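Local coordinates for protein similar to yteR (Bacilus subtilis) (Clostridium acetobutylicum, PDB 4WU0) that probably hydrolyses unsaturated rhamnogalacturonan fragments from pectin, as a YteR-like glycoside hydrolase of family GH105, at residues Glu293-Leu298 and Leu353-Tyr358. Numbering follows the deposited sequence.
Sequences EAYKGL and LASYEY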
# COMPACT_ATOMS: atom_id res chain seq x y z
N GLU A 293 -15.89 -5.21 12.87
CA GLU A 293 -16.83 -4.10 12.77
C GLU A 293 -16.38 -3.07 11.73
O GLU A 293 -17.19 -2.56 10.95
CB GLU A 293 -16.98 -3.45 14.15
CG GLU A 293 -17.88 -2.29 14.22
CD GLU A 293 -17.92 -1.69 15.62
OE1 GLU A 293 -16.83 -1.33 16.16
OE2 GLU A 293 -19.03 -1.60 16.18
N ALA A 294 -15.08 -2.81 11.70
CA ALA A 294 -14.53 -1.86 10.73
C ALA A 294 -14.67 -2.41 9.31
O ALA A 294 -15.00 -1.66 8.39
CB ALA A 294 -13.06 -1.53 11.05
N TYR A 295 -14.41 -3.70 9.14
CA TYR A 295 -14.62 -4.34 7.86
C TYR A 295 -16.05 -4.18 7.39
O TYR A 295 -16.30 -3.82 6.24
CB TYR A 295 -14.26 -5.83 7.88
CG TYR A 295 -14.50 -6.43 6.53
CD1 TYR A 295 -13.61 -6.21 5.49
CD2 TYR A 295 -15.63 -7.17 6.26
CE1 TYR A 295 -13.85 -6.72 4.23
CE2 TYR A 295 -15.88 -7.69 5.00
CZ TYR A 295 -14.98 -7.46 3.99
OH TYR A 295 -15.23 -7.99 2.74
N LYS A 296 -17.02 -4.48 8.25
CA LYS A 296 -18.41 -4.31 7.87
C LYS A 296 -18.72 -2.84 7.53
O LYS A 296 -19.54 -2.55 6.66
CB LYS A 296 -19.32 -4.85 8.97
CG LYS A 296 -19.39 -6.38 8.91
CD LYS A 296 -20.41 -6.97 9.84
CE LYS A 296 -19.99 -6.71 11.25
NZ LYS A 296 -20.85 -7.40 12.26
N GLY A 297 -18.01 -1.93 8.19
CA GLY A 297 -18.12 -0.52 7.86
C GLY A 297 -17.67 -0.19 6.45
O GLY A 297 -18.24 0.67 5.79
N LEU A 298 -16.65 -0.87 5.96
CA LEU A 298 -16.25 -0.68 4.56
C LEU A 298 -17.42 -1.01 3.61
O LEU A 298 -17.67 -0.30 2.63
CB LEU A 298 -15.08 -1.59 4.22
CG LEU A 298 -13.80 -1.49 5.02
CD1 LEU A 298 -12.84 -2.56 4.53
CD2 LEU A 298 -13.20 -0.13 4.84
N LEU A 353 -7.95 -7.49 -0.40
CA LEU A 353 -7.07 -8.03 0.63
C LEU A 353 -7.72 -8.04 2.01
O LEU A 353 -7.60 -9.02 2.76
CB LEU A 353 -5.74 -7.24 0.67
CG LEU A 353 -4.90 -7.39 -0.61
CD1 LEU A 353 -3.76 -6.37 -0.64
CD2 LEU A 353 -4.32 -8.80 -0.70
N ALA A 354 -8.40 -6.95 2.36
CA ALA A 354 -9.15 -6.91 3.61
C ALA A 354 -10.21 -7.99 3.64
O ALA A 354 -10.43 -8.62 4.67
CB ALA A 354 -9.79 -5.52 3.80
N SER A 355 -10.90 -8.17 2.52
CA SER A 355 -11.96 -9.18 2.44
C SER A 355 -11.39 -10.57 2.67
O SER A 355 -11.96 -11.37 3.40
CB SER A 355 -12.63 -9.14 1.08
OG SER A 355 -13.25 -7.89 0.86
N TYR A 356 -10.25 -10.86 2.05
CA TYR A 356 -9.62 -12.16 2.23
C TYR A 356 -9.30 -12.37 3.71
O TYR A 356 -9.56 -13.45 4.25
CB TYR A 356 -8.36 -12.26 1.37
CG TYR A 356 -7.54 -13.50 1.64
CD1 TYR A 356 -7.88 -14.72 1.08
CD2 TYR A 356 -6.43 -13.45 2.47
CE1 TYR A 356 -7.14 -15.86 1.33
CE2 TYR A 356 -5.69 -14.60 2.75
CZ TYR A 356 -6.05 -15.79 2.16
OH TYR A 356 -5.31 -16.93 2.41
N GLU A 357 -8.74 -11.36 4.37
CA GLU A 357 -8.37 -11.52 5.78
C GLU A 357 -9.60 -11.69 6.67
O GLU A 357 -9.58 -12.45 7.62
CB GLU A 357 -7.56 -10.33 6.29
CG GLU A 357 -6.14 -10.24 5.73
CD GLU A 357 -5.18 -11.28 6.30
OE1 GLU A 357 -5.43 -11.84 7.39
OE2 GLU A 357 -4.15 -11.55 5.62
N TYR A 358 -10.65 -10.92 6.38
CA TYR A 358 -11.89 -11.02 7.13
C TYR A 358 -12.48 -12.42 7.02
O TYR A 358 -12.86 -13.03 8.02
CB TYR A 358 -12.90 -10.01 6.61
CG TYR A 358 -14.24 -10.09 7.30
CD1 TYR A 358 -14.45 -9.44 8.49
CD2 TYR A 358 -15.29 -10.81 6.74
CE1 TYR A 358 -15.68 -9.49 9.12
CE2 TYR A 358 -16.51 -10.87 7.37
CZ TYR A 358 -16.70 -10.20 8.55
OH TYR A 358 -17.93 -10.26 9.21
O HOH W 1 -18.65 -9.58 11.81
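The rings of Tyr295 and Tyr358 lie one over the other in an offset stack, centroids 4.2 Å apart and planes only 19° from parallel. CD2 of Tyr295 sits over the centre of the Tyr358 ring, 3.3 Å above its plane, whereas CG of Tyr358 falls toward the rim of the Tyr295 ring. That shift brings the CB of Tyr358 above the middle of the Tyr295 ring in a CH-pi contact. Both tyrosines hold CG anti to their backbone N, which sends each side chain across to the other helix, and the two cross at about a right angle. At the edge of the Tyr295 ring, in its plane, Ser355 OG lies at hydrogen-bonding distance from Tyr295 OH, 2.7 Å; the same OG also bonds to Phe351 O. A water at the edge of the Tyr358 ring bonds to Tyr358 OH (2.8 Å) and accepts a weak bond from Lys296 NZ. Beyond CD1 of Tyr295, Ala354 CB also meets Leu298 CD1. Segments 293-298 and 353-358 run roughly antiparallel, axes at 138°, on helices 288-302 and 345-360 of the (alpha/alpha)6 barrel expected for this six-hairpin glycosidase clan; Tyr4 of helix 4-14 touches Tyr295 and Ser355, while helix 264-279 packs against both helices.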